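Long-range contacts in legionella ubiquitin-specific protease A domain-containing protein (Legionella pneumophila subsp. pneumophila, PDB 5DGG), which is an uncharacterised Legionella protein whose central domain, the part described here, belongs to the ubiquitin-specific protease A family of clan CA and probably acts as a cysteine-type deubiquitinase: residues A[63-68]-A[86-91]; A[26-31]-A[57-62]; A[38-43]-A[102-107]; A[46-51]-A[108-113]; A[14-19]-A[139-144]. All blocks are in the same frame, centred on the assembly; numbering follows the deposited sequence. Where two conformers were deposited one is given.

Contact 1: A[63-68]-A[86-91]; sequences HWRGVY and FDPYGP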
# COMPACT_ATOMS: atom_id res chain seq x y z
N HIS A 63 10.26 6.95 -2.62
CA HIS A 63 10.17 5.58 -3.02
C HIS A 63 8.94 4.90 -2.33
O HIS A 63 9.10 4.22 -1.33
CB HIS A 63 11.48 4.88 -2.62
CG HIS A 63 11.63 3.48 -3.13
ND1 HIS A 63 12.67 3.10 -3.96
CD2 HIS A 63 10.85 2.38 -2.98
CE1 HIS A 63 12.56 1.81 -4.22
NE2 HIS A 63 11.45 1.36 -3.66
N TRP A 64 7.74 5.10 -2.87
CA TRP A 64 6.51 4.57 -2.30
C TRP A 64 6.58 3.06 -2.16
O TRP A 64 7.11 2.37 -3.03
CB TRP A 64 5.29 4.95 -3.16
CG TRP A 64 5.04 6.45 -3.11
CD1 TRP A 64 5.37 7.38 -4.06
CD2 TRP A 64 4.40 7.14 -2.06
NE1 TRP A 64 4.99 8.64 -3.65
CE2 TRP A 64 4.37 8.52 -2.43
CE3 TRP A 64 3.84 6.75 -0.85
CZ2 TRP A 64 3.82 9.50 -1.61
CZ3 TRP A 64 3.25 7.72 -0.07
CH2 TRP A 64 3.27 9.10 -0.43
N ARG A 65 6.10 2.59 -1.03
CA ARG A 65 5.94 1.19 -0.73
C ARG A 65 4.56 0.92 -0.14
O ARG A 65 3.85 1.83 0.29
CB ARG A 65 7.04 0.74 0.25
CG ARG A 65 8.45 0.77 -0.32
CD ARG A 65 9.47 0.37 0.73
NE ARG A 65 10.83 0.50 0.24
CZ ARG A 65 11.59 1.61 0.33
NH1 ARG A 65 11.17 2.72 0.89
NH2 ARG A 65 12.80 1.58 -0.16
N GLY A 66 4.15 -0.32 -0.16
CA GLY A 66 2.85 -0.70 0.37
C GLY A 66 2.95 -1.65 1.54
O GLY A 66 3.83 -2.50 1.59
N VAL A 67 2.10 -1.42 2.53
CA VAL A 67 1.99 -2.26 3.67
C VAL A 67 0.59 -2.84 3.73
O VAL A 67 -0.41 -2.07 3.72
CB VAL A 67 2.24 -1.42 4.94
CG1 VAL A 67 1.96 -2.22 6.20
CG2 VAL A 67 3.63 -0.87 4.91
N TYR A 68 0.48 -4.15 3.83
CA TYR A 68 -0.81 -4.87 3.83
C TYR A 68 -0.90 -5.79 5.02
O TYR A 68 -0.18 -6.80 5.09
CB TYR A 68 -1.06 -5.62 2.50
CG TYR A 68 -0.74 -4.74 1.36
CD1 TYR A 68 -1.69 -3.90 0.86
CD2 TYR A 68 0.53 -4.74 0.77
CE1 TYR A 68 -1.41 -3.03 -0.15
CE2 TYR A 68 0.83 -3.87 -0.23
CZ TYR A 68 -0.14 -3.00 -0.68
OH TYR A 68 0.10 -2.15 -1.74
N PHE A 86 5.56 -4.48 0.54
CA PHE A 86 5.74 -4.48 -0.93
C PHE A 86 6.65 -3.33 -1.35
O PHE A 86 6.42 -2.18 -1.01
CB PHE A 86 4.38 -4.33 -1.63
CG PHE A 86 4.45 -4.06 -3.10
CD1 PHE A 86 4.66 -5.08 -3.99
CD2 PHE A 86 4.30 -2.76 -3.57
CE1 PHE A 86 4.71 -4.83 -5.35
CE2 PHE A 86 4.33 -2.50 -4.92
CZ PHE A 86 4.52 -3.55 -5.82
N ASP A 87 7.70 -3.66 -2.08
CA ASP A 87 8.56 -2.65 -2.66
C ASP A 87 8.54 -2.80 -4.19
O ASP A 87 8.85 -3.88 -4.73
CB ASP A 87 9.95 -2.86 -2.09
CG ASP A 87 10.93 -1.80 -2.51
OD1 ASP A 87 10.87 -1.31 -3.65
OD2 ASP A 87 11.81 -1.46 -1.69
N PRO A 88 8.16 -1.72 -4.93
CA PRO A 88 8.14 -1.76 -6.39
C PRO A 88 9.44 -2.29 -7.02
O PRO A 88 9.39 -2.84 -8.14
CB PRO A 88 7.94 -0.29 -6.75
CG PRO A 88 7.13 0.23 -5.61
CD PRO A 88 7.67 -0.45 -4.41
N TYR A 89 10.57 -2.17 -6.35
CA TYR A 89 11.87 -2.59 -6.97
C TYR A 89 12.07 -4.08 -6.84
O TYR A 89 12.83 -4.68 -7.59
CB TYR A 89 13.09 -1.91 -6.36
CG TYR A 89 13.42 -0.52 -6.86
CD1 TYR A 89 12.47 0.28 -7.46
CD2 TYR A 89 14.69 0.01 -6.67
CE1 TYR A 89 12.76 1.60 -7.82
CE2 TYR A 89 15.01 1.30 -7.08
CZ TYR A 89 14.04 2.08 -7.67
OH TYR A 89 14.35 3.37 -8.06
N GLY A 90 11.40 -4.68 -5.87
CA GLY A 90 11.57 -6.10 -5.60
C GLY A 90 11.59 -6.31 -4.11
O GLY A 90 11.75 -5.36 -3.35
N PRO A 91 11.43 -7.57 -3.66
CA PRO A 91 11.26 -7.78 -2.21
C PRO A 91 12.41 -7.36 -1.29
O PRO A 91 12.16 -6.92 -0.17
CB PRO A 91 11.00 -9.28 -2.10
CG PRO A 91 11.56 -9.87 -3.35
CD PRO A 91 11.45 -8.82 -4.43
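This is a mostly buried, polar contact in which H63, just before strand 65-70, and R65, the first residue of that strand, grip D87 in the turn after strand 81-86. The strands are joined antiparallel at the hydrogen-bonded pair G66-F86, where F86 N donates to G66 O (2.8 Å) and G66 N to F86 O. H63 NE2 gives a nearly straight bond to D87 OD1 (2.7 Å, 166°); OD1 lies in the imidazole plane, while NE2 meets it from above the carboxylate plane. Y89 N reaches the same oxygen from the opposite face, closing an Asx turn. The other oxygen, OD2, takes a salt bridge from R65 NE (2.9 Å), which comes from well above the carboxylate plane. H63 CE1 points edge-to-face at the middle of the Y89 ring, with centroids 4.4 Å apart. H63 and Y89 both touch C132, at the start of helix 132-146. A histidine-carboxylate pair beside a helix-starting cysteine is consistent with the active-site layout of clan CA cysteine peptidases.

Contact 2: A[26-31]-A[57-62]; sequences AVLNRY and IPVGPG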
# COMPACT_ATOMS: atom_id res chain seq x y z
N ALA A 26 -4.60 6.65 5.07
CA ALA A 26 -3.94 7.74 4.39
C ALA A 26 -2.45 7.51 4.32
O ALA A 26 -1.85 6.74 5.10
CB ALA A 26 -4.20 9.06 5.08
N VAL A 27 -1.85 8.26 3.43
CA VAL A 27 -0.40 8.19 3.26
C VAL A 27 0.38 8.44 4.55
O VAL A 27 0.07 9.33 5.36
CB VAL A 27 0.11 9.13 2.16
CG1 VAL A 27 -0.46 8.73 0.81
CG2 VAL A 27 -0.19 10.58 2.50
N LEU A 28 1.41 7.63 4.74
CA LEU A 28 2.31 7.78 5.88
C LEU A 28 3.65 8.26 5.36
O LEU A 28 4.13 7.79 4.34
CB LEU A 28 2.55 6.47 6.59
CG LEU A 28 1.75 6.06 7.75
CD1 LEU A 28 2.41 4.82 8.34
CD2 LEU A 28 1.67 7.22 8.75
N ASN A 29 4.27 9.19 6.07
CA ASN A 29 5.60 9.66 5.76
C ASN A 29 6.57 9.06 6.78
O ASN A 29 6.61 9.49 7.94
CB ASN A 29 5.60 11.18 5.88
CG ASN A 29 6.90 11.78 5.53
OD1 ASN A 29 7.98 11.28 5.88
ND2 ASN A 29 6.82 12.84 4.76
N ARG A 30 7.41 8.14 6.34
CA ARG A 30 8.26 7.39 7.29
C ARG A 30 9.36 8.21 7.89
O ARG A 30 9.93 7.81 8.90
CB ARG A 30 8.86 6.14 6.65
CG ARG A 30 9.84 6.38 5.56
CD ARG A 30 10.23 5.07 4.83
NE ARG A 30 11.45 4.57 5.45
CZ ARG A 30 12.65 4.59 4.89
NH1 ARG A 30 12.82 4.98 3.62
NH2 ARG A 30 13.69 4.17 5.60
N TYR A 31 9.66 9.38 7.32
CA TYR A 31 10.68 10.29 7.91
C TYR A 31 10.18 11.22 9.00
O TYR A 31 10.96 11.67 9.84
CB TYR A 31 11.32 11.11 6.83
CG TYR A 31 12.06 10.20 5.91
CD1 TYR A 31 13.20 9.58 6.34
CD2 TYR A 31 11.62 9.98 4.66
CE1 TYR A 31 13.88 8.71 5.51
CE2 TYR A 31 12.29 9.10 3.82
CZ TYR A 31 13.41 8.46 4.28
OH TYR A 31 14.14 7.61 3.48
N ILE A 57 -1.62 0.39 3.90
CA ILE A 57 -0.99 1.72 4.12
C ILE A 57 -0.03 2.03 3.02
O ILE A 57 0.91 1.27 2.80
CB ILE A 57 -0.21 1.81 5.48
CG1 ILE A 57 -1.00 1.18 6.62
CG2 ILE A 57 0.11 3.29 5.77
CD1 ILE A 57 -0.33 1.27 8.00
N PRO A 58 -0.22 3.15 2.30
CA PRO A 58 0.84 3.55 1.41
C PRO A 58 1.92 4.32 2.15
O PRO A 58 1.62 5.28 2.83
CB PRO A 58 0.13 4.41 0.37
CG PRO A 58 -1.10 4.94 1.10
CD PRO A 58 -1.32 4.13 2.33
N VAL A 59 3.17 3.91 2.03
CA VAL A 59 4.23 4.50 2.84
C VAL A 59 5.28 5.15 1.95
O VAL A 59 5.90 4.50 1.11
CB VAL A 59 4.91 3.48 3.75
CG1 VAL A 59 6.01 4.11 4.59
CG2 VAL A 59 3.89 2.81 4.64
N GLY A 60 5.45 6.44 2.14
CA GLY A 60 6.45 7.18 1.42
C GLY A 60 7.30 8.03 2.34
O GLY A 60 7.52 7.66 3.46
N PRO A 61 7.78 9.18 1.85
CA PRO A 61 7.49 9.67 0.51
C PRO A 61 8.61 9.26 -0.39
O PRO A 61 9.51 8.51 0.03
CB PRO A 61 7.48 11.18 0.73
CG PRO A 61 8.60 11.36 1.69
CD PRO A 61 8.64 10.12 2.57
N GLY A 62 8.57 9.69 -1.64
CA GLY A 62 9.63 9.31 -2.55
C GLY A 62 9.48 7.92 -3.12
O GLY A 62 8.67 7.74 -3.99
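L28 and V59 pair as neighbours on parallel strands, the edge strand 22-29 lying alongside strand 54-60. The tight part is the backbone seam: L28 N donates to P58 O (3.0 Å, 171°), G60 N returns a bond to L28 O (2.9 Å), and R30 N reaches G60 O (2.9 Å), so that L28 is held from both its N-H and its carbonyl. Beneath this seam the L28 side chain is buried, its CD1 and CG leaning on the CG2 branch of I57, with CD1 at 3.8 Å, while Y100 and L104 of helix 98-108 also touch it.

Around P61, which follows a cis peptide bond, the side chains of P61, N29 and Y31 are more open to solvent. P61 CD meets the ring edge of Y31 at CD2 (3.6 Å) and lies as close to N29 OD1. That amide oxygen, with CG anti to the backbone N (chi1 -178°), also accepts a bent bond from Y31 N, an Asx turn, and another from D32 N. The pairing therefore rests on backbone bonds and an apolar face formed by L28, I57 and V59, with no charged pair joining the two segments.

Contact 3: A[38-43]-A[102-107]; sequences AIIETL and LDLLNQ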
# COMPACT_ATOMS: atom_id res chain seq x y z
N ALA A 38 0.60 10.54 14.71
CA ALA A 38 -0.75 10.97 14.48
C ALA A 38 -1.72 9.86 14.15
O ALA A 38 -2.91 10.04 14.33
CB ALA A 38 -0.79 11.99 13.35
N ILE A 39 -1.24 8.74 13.61
CA ILE A 39 -2.19 7.70 13.20
C ILE A 39 -2.32 6.52 14.15
O ILE A 39 -3.10 5.61 13.85
CB ILE A 39 -1.89 7.12 11.81
CG1 ILE A 39 -0.61 6.30 11.80
CG2 ILE A 39 -1.95 8.23 10.78
CD1 ILE A 39 -0.64 5.33 10.64
N ILE A 40 -1.56 6.50 15.24
CA ILE A 40 -1.57 5.34 16.14
C ILE A 40 -3.01 5.06 16.56
O ILE A 40 -3.43 3.90 16.58
CB ILE A 40 -0.73 5.56 17.42
CG1 ILE A 40 0.73 5.72 17.11
CG2 ILE A 40 -0.88 4.40 18.42
CD1 ILE A 40 1.32 4.60 16.32
N GLU A 41 -3.78 6.10 16.86
CA GLU A 41 -5.09 5.87 17.45
C GLU A 41 -6.06 5.30 16.42
O GLU A 41 -6.83 4.36 16.70
CB GLU A 41 -5.60 7.12 18.16
CG GLU A 41 -4.89 7.31 19.53
CD GLU A 41 -5.48 8.40 20.39
OE1 GLU A 41 -5.23 9.56 20.04
OE2 GLU A 41 -6.15 8.13 21.42
N THR A 42 -6.00 5.84 15.23
CA THR A 42 -6.81 5.32 14.13
C THR A 42 -6.37 3.90 13.75
O THR A 42 -7.22 3.02 13.60
CB THR A 42 -6.84 6.26 12.91
OG1 THR A 42 -7.72 5.72 11.92
CG2 THR A 42 -5.48 6.43 12.27
N LEU A 43 -5.09 3.65 13.69
CA LEU A 43 -4.63 2.34 13.28
C LEU A 43 -4.94 1.32 14.41
O LEU A 43 -5.41 0.19 14.15
CB LEU A 43 -3.14 2.42 12.89
CG LEU A 43 -2.43 1.09 12.65
CD1 LEU A 43 -2.97 0.40 11.43
CD2 LEU A 43 -0.93 1.32 12.51
N LEU A 102 6.90 -2.71 12.47
CA LEU A 102 6.86 -3.40 13.72
C LEU A 102 6.73 -2.40 14.90
O LEU A 102 5.95 -2.62 15.81
CB LEU A 102 8.11 -4.25 13.92
CG LEU A 102 8.14 -5.58 13.19
CD1 LEU A 102 9.48 -6.28 13.43
CD2 LEU A 102 6.97 -6.47 13.63
N ASP A 103 7.45 -1.30 14.84
CA ASP A 103 7.33 -0.27 15.88
C ASP A 103 5.97 0.41 15.86
O ASP A 103 5.41 0.68 16.90
CB ASP A 103 8.44 0.75 15.78
CG ASP A 103 9.77 0.17 16.18
OD1 ASP A 103 9.95 -1.07 16.13
OD2 ASP A 103 10.69 0.96 16.52
N LEU A 104 5.42 0.63 14.68
CA LEU A 104 4.08 1.18 14.56
C LEU A 104 3.06 0.24 15.17
O LEU A 104 2.21 0.65 15.98
CB LEU A 104 3.80 1.41 13.10
CG LEU A 104 2.55 2.08 12.59
CD1 LEU A 104 2.27 3.34 13.36
CD2 LEU A 104 2.83 2.39 11.14
N LEU A 105 3.14 -1.03 14.80
CA LEU A 105 2.28 -2.01 15.41
C LEU A 105 2.50 -2.12 16.96
O LEU A 105 1.53 -2.19 17.72
CB LEU A 105 2.42 -3.35 14.73
CG LEU A 105 1.82 -3.34 13.31
CD1 LEU A 105 2.14 -4.65 12.65
CD2 LEU A 105 0.31 -3.13 13.28
N ASN A 106 3.74 -2.15 17.41
CA ASN A 106 3.96 -2.15 18.86
C ASN A 106 3.34 -0.93 19.54
O ASN A 106 2.73 -1.07 20.58
CB ASN A 106 5.43 -2.27 19.23
CG ASN A 106 5.60 -2.63 20.68
OD1 ASN A 106 5.40 -3.79 21.07
ND2 ASN A 106 5.95 -1.65 21.50
N GLN A 107 3.44 0.25 18.94
CA GLN A 107 2.74 1.40 19.49
C GLN A 107 1.24 1.15 19.61
O GLN A 107 0.63 1.54 20.61
CB GLN A 107 2.96 2.64 18.65
CG GLN A 107 4.40 3.05 18.56
CD GLN A 107 4.62 4.46 19.04
OE1 GLN A 107 4.37 4.77 20.22
NE2 GLN A 107 5.09 5.32 18.14
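L104 is the first residue of 102-107 to reach across, and it meets three side chains of the opposing helix. Its CG stands anti to the backbone N (chi1 -175°), which turns CD1 to I40 and L43, while CD2 faces L28. CD1 presses on I40 CD1 at 3.4 Å, tighter than usual for two carbons, as the two side chains slide past each other in opposite directions. L104 CG lies 3.6 Å from L43 CD2, and I39 CG1 makes a looser contact with L104 CD1 (4.4 Å). The following residue, L105, starts out from the backbone in the other direction and touches V115 of strand 115-120. One turn after L104, Q107 brings its aliphatic base rather than its amide: I40 CD1 sits 3.5 Å from Q107 CB, the side chains at about a right angle, and I40 CG2 lies against the Q107 backbone carbonyl.

The side-chain contacts are apolar, and no polar bond joins the two segments. The local axes approach to 9.8 Å and cross at -64°, so the surfaces meet over a short patch. Both helices pack on strand 22-29: L28 touches I39 and L104, and M25 touches L43, while L102 leads helix 98-108 on to V115 and I117 of strand 115-120.

Contact 4: A[46-51]-A[108-113]; sequences DVFNPE and CGVPKE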
# COMPACT_ATOMS: atom_id res chain seq x y z
N ASP A 46 -8.61 0.30 14.32
CA ASP A 46 -8.87 -0.65 13.23
C ASP A 46 -8.25 -2.02 13.52
O ASP A 46 -8.89 -3.04 13.29
CB ASP A 46 -8.30 -0.09 11.94
CG ASP A 46 -9.06 1.11 11.43
OD1 ASP A 46 -10.25 1.29 11.79
OD2 ASP A 46 -8.47 1.85 10.64
N VAL A 47 -7.03 -2.04 14.05
CA VAL A 47 -6.40 -3.29 14.43
C VAL A 47 -7.28 -4.10 15.34
O VAL A 47 -7.37 -5.30 15.17
CB VAL A 47 -5.01 -3.06 15.02
CG1 VAL A 47 -4.53 -4.27 15.79
CG2 VAL A 47 -4.06 -2.74 13.89
N PHE A 48 -7.94 -3.44 16.28
CA PHE A 48 -8.70 -4.12 17.30
C PHE A 48 -10.19 -4.09 17.04
O PHE A 48 -10.98 -4.48 17.92
CB PHE A 48 -8.32 -3.58 18.71
CG PHE A 48 -6.93 -3.92 19.11
CD1 PHE A 48 -6.57 -5.22 19.39
CD2 PHE A 48 -5.92 -2.93 19.16
CE1 PHE A 48 -5.29 -5.52 19.72
CE2 PHE A 48 -4.63 -3.24 19.49
CZ PHE A 48 -4.31 -4.54 19.80
N ASN A 49 -10.60 -3.73 15.83
CA ASN A 49 -12.00 -3.69 15.50
C ASN A 49 -12.37 -4.96 14.76
O ASN A 49 -11.80 -5.26 13.69
CB ASN A 49 -12.35 -2.47 14.66
CG ASN A 49 -13.82 -2.45 14.28
OD1 ASN A 49 -14.51 -3.47 14.39
ND2 ASN A 49 -14.30 -1.31 13.83
N PRO A 50 -13.32 -5.75 15.33
CA PRO A 50 -13.69 -7.04 14.76
C PRO A 50 -14.17 -6.97 13.31
O PRO A 50 -13.96 -7.91 12.57
CB PRO A 50 -14.84 -7.52 15.67
CG PRO A 50 -15.35 -6.27 16.32
CD PRO A 50 -14.09 -5.50 16.56
N GLU A 51 -14.79 -5.86 12.93
CA GLU A 51 -15.36 -5.71 11.59
C GLU A 51 -14.30 -5.48 10.47
O GLU A 51 -14.61 -5.63 9.29
CB GLU A 51 -16.36 -4.56 11.56
CG GLU A 51 -17.52 -4.67 12.58
CD GLU A 51 -17.56 -3.51 13.58
OE1 GLU A 51 -17.11 -2.37 13.25
OE2 GLU A 51 -18.04 -3.74 14.72
N CYS A 108 0.62 0.51 18.60
CA CYS A 108 -0.82 0.21 18.64
C CYS A 108 -1.19 -0.82 19.70
O CYS A 108 -2.36 -1.01 19.99
CB CYS A 108 -1.29 -0.33 17.28
SG CYS A 108 -1.15 0.95 16.08
N GLY A 109 -0.20 -1.52 20.21
CA GLY A 109 -0.39 -2.50 21.25
C GLY A 109 -0.21 -3.92 20.77
O GLY A 109 -0.61 -4.84 21.48
N VAL A 110 0.35 -4.12 19.57
CA VAL A 110 0.59 -5.47 19.07
C VAL A 110 2.04 -5.88 19.29
O VAL A 110 2.94 -5.25 18.70
CB VAL A 110 0.27 -5.56 17.56
CG1 VAL A 110 0.62 -6.94 17.03
CG2 VAL A 110 -1.21 -5.23 17.33
N PRO A 111 2.30 -6.92 20.09
CA PRO A 111 3.72 -7.33 20.19
C PRO A 111 4.28 -7.97 18.89
O PRO A 111 3.55 -8.60 18.10
CB PRO A 111 3.72 -8.35 21.32
CG PRO A 111 2.33 -8.88 21.33
CD PRO A 111 1.43 -7.72 20.96
N LYS A 112 5.59 -7.84 18.70
CA LYS A 112 6.22 -8.36 17.50
C LYS A 112 6.01 -9.85 17.30
O LYS A 112 5.89 -10.34 16.17
CB LYS A 112 7.71 -7.99 17.51
CG LYS A 112 8.60 -8.81 18.45
CD LYS A 112 10.00 -8.20 18.48
CE LYS A 112 11.06 -9.17 18.98
NZ LYS A 112 10.77 -9.58 20.38
N GLU A 113 5.93 -10.63 18.39
CA GLU A 113 5.71 -12.06 18.24
C GLU A 113 4.40 -12.41 17.56
O GLU A 113 4.22 -13.56 17.12
CB GLU A 113 5.76 -12.83 19.60
CG GLU A 113 7.12 -12.86 20.25
CD GLU A 113 7.47 -11.54 20.91
OE1 GLU A 113 8.66 -11.37 21.34
OE2 GLU A 113 6.54 -10.68 20.98
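V47 and V110 supply the apolar side of this contact, meeting through V47 CG1 and V110 CG2 at 3.8 Å as their side chains cross at a slant. The same V110 methyl, CG2, lies 4.0 Å from F48 CZ. Within 46-51 the F48 ring is laid over its neighbour, with V47 CG1 3.8 Å above the plane and over the ring centre, so V47 fills one face of the ring while reaching V110 as well. Y81 of strand 81-86 touches V47, F48 and V110, and so joins this small hydrophobic cluster to the sheet.

The fold at this point brings together two helix ends: F48 is the first residue to leave helix 33-47, and G109 terminates helix 98-108 in a Schellman motif, its positive phi ending the helix and letting V110 leave it.

The remaining contacts set the rim of the aromatic ring against backbone oxygens. F48 CG is anti to its carbonyl carbon (chi1 -67°), which swings the ring out to the 108-113 turn. There F48 CE2 meets C108 O at 3.2 Å in the ring plane, and G109 O lies farther off, 4.1 Å from F48 CZ. Outside the two segments, K71 NZ hydrogen-bonds to both D46 O and V47 O, at the C-terminal end of helix 33-47.

Contact 5: A[14-19]-A[139-144]; sequences LMPKSQ and YSHKKM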
# COMPACT_ATOMS: atom_id res chain seq x y z
N LEU A 14 -5.56 8.32 -6.20
CA LEU A 14 -5.61 7.08 -6.96
C LEU A 14 -5.68 5.77 -6.16
O LEU A 14 -6.09 4.75 -6.69
CB LEU A 14 -4.42 6.99 -7.90
CG LEU A 14 -4.62 6.18 -9.18
CD1 LEU A 14 -6.00 6.35 -9.82
CD2 LEU A 14 -3.58 6.65 -10.16
N MET A 15 -5.24 5.79 -4.91
CA MET A 15 -5.34 4.62 -4.04
C MET A 15 -6.80 4.15 -3.93
O MET A 15 -7.72 4.95 -4.00
CB MET A 15 -4.77 4.91 -2.64
CG MET A 15 -3.24 4.88 -2.55
SD MET A 15 -2.50 3.23 -2.62
CE MET A 15 -3.10 2.52 -1.06
N PRO A 16 -7.00 2.84 -3.77
CA PRO A 16 -8.36 2.34 -3.43
C PRO A 16 -8.80 2.97 -2.11
O PRO A 16 -7.95 3.45 -1.35
CB PRO A 16 -8.16 0.82 -3.24
CG PRO A 16 -6.69 0.63 -3.05
CD PRO A 16 -5.97 1.78 -3.69
N LYS A 17 -10.10 2.98 -1.88
CA LYS A 17 -10.69 3.59 -0.71
C LYS A 17 -11.19 2.48 0.18
O LYS A 17 -11.56 1.42 -0.33
CB LYS A 17 -11.91 4.46 -1.10
CG LYS A 17 -11.65 5.54 -2.13
CD LYS A 17 -10.71 6.59 -1.60
CE LYS A 17 -9.82 7.16 -2.70
NZ LYS A 17 -8.50 7.59 -2.13
N SER A 18 -11.26 2.73 1.48
CA SER A 18 -11.80 1.80 2.43
C SER A 18 -13.17 1.38 2.01
O SER A 18 -13.97 2.21 1.55
CB SER A 18 -11.91 2.41 3.82
OG SER A 18 -10.65 2.89 4.25
N GLN A 19 -13.46 0.11 2.19
CA GLN A 19 -14.82 -0.37 2.01
C GLN A 19 -15.03 -1.63 2.85
O GLN A 19 -14.30 -2.59 2.72
CB GLN A 19 -15.17 -0.59 0.53
CG GLN A 19 -16.63 -0.20 0.14
CD GLN A 19 -16.94 1.35 0.05
OE1 GLN A 19 -16.40 2.07 -0.80
NE2 GLN A 19 -17.79 1.84 0.95
N TYR A 139 -0.64 -1.97 -7.28
CA TYR A 139 -0.56 -3.17 -6.42
C TYR A 139 -1.63 -3.18 -5.30
O TYR A 139 -2.20 -4.25 -4.96
CB TYR A 139 0.87 -3.39 -5.91
CG TYR A 139 1.13 -4.75 -5.26
CD1 TYR A 139 1.45 -5.84 -6.01
CD2 TYR A 139 1.05 -4.91 -3.86
CE1 TYR A 139 1.64 -7.09 -5.46
CE2 TYR A 139 1.28 -6.14 -3.27
CZ TYR A 139 1.57 -7.24 -4.08
OH TYR A 139 1.81 -8.48 -3.57
N SER A 140 -1.91 -1.98 -4.76
CA SER A 140 -2.91 -1.81 -3.76
C SER A 140 -4.33 -2.16 -4.31
O SER A 140 -5.19 -2.74 -3.62
CB SER A 140 -2.86 -0.39 -3.20
OG SER A 140 -1.63 -0.15 -2.51
N HIS A 141 -4.60 -1.75 -5.53
CA HIS A 141 -5.81 -2.18 -6.22
C HIS A 141 -5.84 -3.72 -6.39
O HIS A 141 -6.84 -4.36 -6.14
CB HIS A 141 -5.92 -1.46 -7.55
CG HIS A 141 -6.40 -0.04 -7.43
ND1 HIS A 141 -7.73 0.28 -7.32
CD2 HIS A 141 -5.72 1.12 -7.31
CE1 HIS A 141 -7.85 1.59 -7.18
NE2 HIS A 141 -6.65 2.12 -7.18
N LYS A 142 -4.72 -4.31 -6.80
CA LYS A 142 -4.65 -5.74 -6.91
C LYS A 142 -4.98 -6.41 -5.57
O LYS A 142 -5.74 -7.41 -5.54
CB LYS A 142 -3.26 -6.16 -7.35
CG LYS A 142 -3.08 -7.67 -7.37
CD LYS A 142 -1.65 -8.08 -7.69
CE LYS A 142 -1.67 -9.54 -8.15
NZ LYS A 142 -0.31 -10.06 -8.38
N LYS A 143 -4.43 -5.88 -4.47
CA LYS A 143 -4.75 -6.44 -3.16
C LYS A 143 -6.23 -6.27 -2.78
O LYS A 143 -6.83 -7.14 -2.14
CB LYS A 143 -3.85 -5.89 -2.05
CG LYS A 143 -2.39 -6.17 -2.20
CD LYS A 143 -1.96 -7.60 -2.33
CE LYS A 143 -2.34 -8.48 -1.18
NZ LYS A 143 -1.53 -9.76 -1.29
N MET A 144 -6.79 -5.14 -3.16
CA MET A 144 -8.18 -4.85 -2.93
C MET A 144 -9.05 -5.96 -3.50
O MET A 144 -9.91 -6.53 -2.80
CB MET A 144 -8.52 -3.50 -3.56
CG MET A 144 -9.75 -2.87 -3.04
SD MET A 144 -9.56 -2.22 -1.36
CE MET A 144 -11.29 -1.77 -1.23
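H141, from helix 132-146, grips the end of helix 8-14 and the proline that follows, and its side chain can be traced outward from CB. CG sits anti to the carbonyl carbon (chi1 -77°), directing the ring toward 14-19, and is already within 4.2 Å of P16 CD. In the ring, ND1 approaches P16 CB, whereas CD2 lies 3.7 Å from P16 CD; this methylene sits over the face, 3.8 Å from the centroid, in a CH-pi contact. CE1 lies near P16 N and L14 O. At the tip, H141 NE2 donates to L14 O at 2.7 Å, nearly linear at 172° and in the ring plane. One imidazole thus uses its edge for the carbonyl and a face for the proline, which limits its rotation.

On either side of H141 in sequence, two more side chains extend the grip. S140 CB and OG receive M15, whose methyl CE comes 3.4 Å from S140 OG. That hydroxyl is also hydrogen-bonded to Y68 OH and T136 O. M144 SD meets P16 CB at 3.8 Å, while M144 CE approaches K17 O (3.3 Å). P16 therefore lies against the surface formed by S140, H141 and M144 over about one turn of the helix. M56 of strand 54-60 touches S140 and M144, so the arrangement is that of a buried helix packed against the mixed sheet of an alpha/beta domain, flanked by the loop after helix 8-14, which also touches the sheet through M15 on P58.

From the N terminus, segment 14-19 opens the largest loop, which contact 5 closes only at helix 132-146; all the other contacts nest inside it. Strand 22-29 begins contact 2, and helix 33-47 then begins contacts 3 and 4 before strand 54-60 closes contact 2, so contact 2 crosses both. Contact 1 follows in series, closing the short loop from 63-68 to 86-91 within the spans of contacts 3 and 4. These then end on helix 98-108 and its following turn, crossing each other. Contacts 1 and 2 meet through strands 54-60 and 65-70, contact 3 joins helices 33-47 and 98-108, contact 4 joins their C-terminal ends, and Y68-S140 joins contact 1 to contact 5.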